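Side-chain contact in TRAP dicarboxylate transporter-DctP subunit (Desulfovibrio salexigens, PDB 4N6D), which probably captures a small organic solute, such as a carboxylate, in the periplasm for delivery to a TRAP-type membrane transporter: residues A[176-181]-A[305-310]. Sequence-based numbering, arbitrary orientation.
Sequences SKILES and LPLIED
Leu307 reaches across to helix 173-181 and divides its two methyls between neighbouring side chains, Ile178 and Lys177. The tighter half is Leu307 CD1 against Ile178 CG1, 3.4 Å apart, closer than ordinary carbon-carbon van der Waals contact; Leu307 CD1 then lies 4.1 Å from Ile178 CD1, so the isoleucine is met along its longer branch, with the two side chains crossing at nearly a right angle. The second methyl rests on aliphatic carbons of the lysine: Leu307 CD2 is 4.0 Å from Lys177 CD and 4.1 Å from Lys177 CB. Lysine CG lies anti to the carbonyl carbon (chi1 -72°) and the chain runs extended (chi2 175°) past this methyl, until it bends at chi4 (-67°). Beyond the bend Lys177 NZ is 5.0 Å from Leu307 CD2, so the ammonium takes no part in the touch; it is also 6.4 Å from Asp310 OD2, which forms a salt bridge with Lys314. Three residues beyond the isoleucine, Ser181 OG donates to Ile178 O at 2.8 Å. Ile178 also touches Thr230 of a loop and Thr304, one turn before Leu307, continuing the structural packing of helix 173-181 on the longer helix 294-317 of this DctP-type solute-binding protein. No hydrogen bond joins the two segments and only 119 Å² is buried, consistent with a small apolar contact made by the two methyls of one leucine.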
ATOM      1  N   SER A 176      -0.301 -11.215   9.878  0.54 13.65           N
ATOM      2  CA  SER A 176      -0.134 -12.277  10.864  0.54 14.20           C
ATOM      3  C   SER A 176      -1.465 -12.558  11.550  0.54 13.99           C
ATOM      4  O   SER A 176      -1.831 -13.707  11.768  0.54 12.02           O
ATOM      5  CB  SER A 176       0.916 -11.912  11.911  0.54 14.20           C
ATOM      6  OG  SER A 176       2.200 -11.944  11.331  0.54 14.63           O
ATOM      7  N   LYS A 177      -2.187 -11.497  11.897  1.00 13.92           N
ATOM      8  CA  LYS A 177      -3.458 -11.665  12.587  1.00 13.54           C
ATOM      9  C   LYS A 177      -4.403 -12.466  11.703  1.00 11.07           C
ATOM     10  O   LYS A 177      -5.095 -13.385  12.182  1.00 12.55           O
ATOM     11  CB  LYS A 177      -4.060 -10.309  12.975  1.00 11.74           C
ATOM     12  CG  LYS A 177      -3.339  -9.616  14.116  1.00 16.89           C
ATOM     13  CD  LYS A 177      -3.910  -8.217  14.371  1.00 22.24           C
ATOM     14  CE  LYS A 177      -3.643  -7.761  15.782  1.00 31.15           C
ATOM     15  NZ  LYS A 177      -4.398  -8.568  16.781  1.00 38.82           N
ATOM     16  N   ILE A 178      -4.429 -12.120  10.418  1.00 10.53           N
ATOM     17  CA  ILE A 178      -5.260 -12.840   9.457  1.00 11.16           C
ATOM     18  C   ILE A 178      -4.865 -14.309   9.373  1.00 14.05           C
ATOM     19  O   ILE A 178      -5.711 -15.206   9.453  1.00 13.11           O
ATOM     20  CB  ILE A 178      -5.216 -12.152   8.103  1.00 11.96           C
ATOM     21  CG1 ILE A 178      -5.923 -10.799   8.210  1.00 12.63           C
ATOM     22  CG2 ILE A 178      -5.852 -13.029   7.043  1.00 13.08           C
ATOM     23  CD1 ILE A 178      -5.724  -9.905   7.018  1.00 13.80           C
ATOM     24  N   LEU A 179      -3.572 -14.590   9.239  1.00 13.15           N
ATOM     25  CA  LEU A 179      -3.144 -15.982   9.218  1.00 11.20           C
ATOM     26  C   LEU A 179      -3.560 -16.746  10.474  1.00 16.20           C
ATOM     27  O   LEU A 179      -3.981 -17.897  10.384  1.00 15.90           O
ATOM     28  CB  LEU A 179      -1.628 -16.057   9.059  1.00 11.94           C
ATOM     29  CG  LEU A 179      -1.107 -15.694   7.673  1.00 13.10           C
ATOM     30  CD1 LEU A 179       0.411 -15.558   7.716  1.00 15.51           C
ATOM     31  CD2 LEU A 179      -1.520 -16.739   6.662  1.00 15.66           C
ATOM     32  N   GLU A 180      -3.416 -16.126  11.643  1.00 14.98           N
ATOM     33  CA  GLU A 180      -3.790 -16.805  12.876  1.00 14.97           C
ATOM     34  C   GLU A 180      -5.279 -17.144  12.802  1.00 15.34           C
ATOM     35  O   GLU A 180      -5.686 -18.255  13.155  1.00 18.92           O
ATOM     36  CB  GLU A 180      -3.486 -15.948  14.112  1.00 23.59           C
ATOM     37  CG  GLU A 180      -3.642 -16.707  15.426  1.00 32.39           C
ATOM     38  CD  GLU A 180      -2.647 -17.855  15.572  1.00 42.61           C
ATOM     39  OE1 GLU A 180      -1.456 -17.664  15.232  1.00 43.03           O
ATOM     40  OE2 GLU A 180      -3.059 -18.947  16.026  1.00 49.15           O
ATOM     41  N   SER A 181      -6.086 -16.200  12.324  1.00 14.91           N
ATOM     42  CA  SER A 181      -7.533 -16.416  12.269  1.00 19.26           C
ATOM     43  C   SER A 181      -7.921 -17.530  11.299  1.00 20.48           C
ATOM     44  O   SER A 181      -8.992 -18.128  11.425  1.00 19.17           O
ATOM     45  CB  SER A 181      -8.283 -15.124  11.926  1.00 20.13           C
ATOM     46  OG  SER A 181      -8.299 -14.859  10.524  1.00 22.61           O
ATOM     47  N   LEU A 305     -13.682 -10.560  10.098  1.00 16.53           N
ATOM     48  CA  LEU A 305     -14.571  -9.455  10.480  1.00 19.13           C
ATOM     49  C   LEU A 305     -14.156  -8.767  11.804  1.00 10.84           C
ATOM     50  O   LEU A 305     -14.268  -7.545  11.915  1.00 13.48           O
ATOM     51  CB  LEU A 305     -16.031  -9.924  10.520  1.00 23.77           C
ATOM     52  CG  LEU A 305     -17.097  -8.827  10.626  1.00 32.01           C
ATOM     53  CD1 LEU A 305     -16.888  -7.713   9.595  1.00 35.71           C
ATOM     54  CD2 LEU A 305     -18.467  -9.439  10.452  1.00 32.59           C
ATOM     55  N   PRO A 306     -13.630  -9.517  12.789  1.00 10.67           N
ATOM     56  CA  PRO A 306     -13.142  -8.853  14.011  1.00 14.39           C
ATOM     57  C   PRO A 306     -12.097  -7.750  13.773  1.00 11.09           C
ATOM     58  O   PRO A 306     -12.020  -6.811  14.579  1.00 13.10           O
ATOM     59  CB  PRO A 306     -12.557  -9.997  14.829  1.00 16.81           C
ATOM     60  CG  PRO A 306     -13.332 -11.217  14.351  1.00 15.40           C
ATOM     61  CD  PRO A 306     -13.596 -10.993  12.902  1.00 16.60           C
ATOM     62  N   LEU A 307     -11.308  -7.838  12.699  1.00  8.94           N
ATOM     63  CA  LEU A 307     -10.294  -6.808  12.452  1.00  9.76           C
ATOM     64  C   LEU A 307     -11.000  -5.509  12.064  1.00  8.47           C
ATOM     65  O   LEU A 307     -10.567  -4.434  12.431  1.00  9.42           O
ATOM     66  CB  LEU A 307      -9.325  -7.232  11.347  1.00  8.87           C
ATOM     67  CG  LEU A 307      -8.509  -8.473  11.703  1.00 12.20           C
ATOM     68  CD1 LEU A 307      -7.634  -8.934  10.535  1.00 15.78           C
ATOM     69  CD2 LEU A 307      -7.632  -8.207  12.928  1.00 20.25           C
ATOM     70  N   ILE A 308     -12.111  -5.635  11.357  1.00  8.63           N
ATOM     71  CA  ILE A 308     -12.896  -4.483  10.950  1.00  8.61           C
ATOM     72  C   ILE A 308     -13.569  -3.907  12.185  1.00  8.64           C
ATOM     73  O   ILE A 308     -13.604  -2.683  12.404  1.00  8.45           O
ATOM     74  CB  ILE A 308     -13.986  -4.870   9.926  1.00  9.86           C
ATOM     75  CG1 ILE A 308     -13.401  -5.648   8.751  1.00 22.02           C
ATOM     76  CG2 ILE A 308     -14.727  -3.631   9.484  1.00  9.47           C
ATOM     77  CD1 ILE A 308     -12.351  -4.960   8.052  1.00 18.42           C
ATOM     78  N   GLU A 309     -14.100  -4.791  13.028  1.00  9.84           N
ATOM     79  CA  GLU A 309     -14.772  -4.320  14.244  1.00 11.22           C
ATOM     80  C   GLU A 309     -13.802  -3.587  15.183  1.00  9.19           C
ATOM     81  O   GLU A 309     -14.182  -2.576  15.773  1.00 10.65           O
ATOM     82  CB  GLU A 309     -15.459  -5.481  14.956  1.00 13.39           C
ATOM     83  CG  GLU A 309     -16.492  -6.204  14.082  1.00 11.72           C
ATOM     84  CD  GLU A 309     -17.647  -5.324  13.615  1.00 19.22           C
ATOM     85  OE1 GLU A 309     -17.929  -4.321  14.278  1.00 17.71           O
ATOM     86  OE2 GLU A 309     -18.260  -5.634  12.557  1.00 23.54           O
ATOM     87  N   ASP A 310     -12.563  -4.078  15.295  1.00  8.50           N
ATOM     88  CA  ASP A 310     -11.510  -3.410  16.064  1.00  8.21           C
ATOM     89  C   ASP A 310     -11.260  -2.033  15.497  1.00  7.92           C
ATOM     90  O   ASP A 310     -11.177  -1.041  16.227  1.00  8.14           O
ATOM     91  CB  ASP A 310     -10.230  -4.243  16.011  1.00  8.12           C
ATOM     92  CG  ASP A 310      -9.040  -3.557  16.657  1.00 13.96           C
ATOM     93  OD1 ASP A 310      -9.112  -3.200  17.858  1.00 14.32           O
ATOM     94  OD2 ASP A 310      -8.029  -3.383  15.954  1.00 13.23           O
TER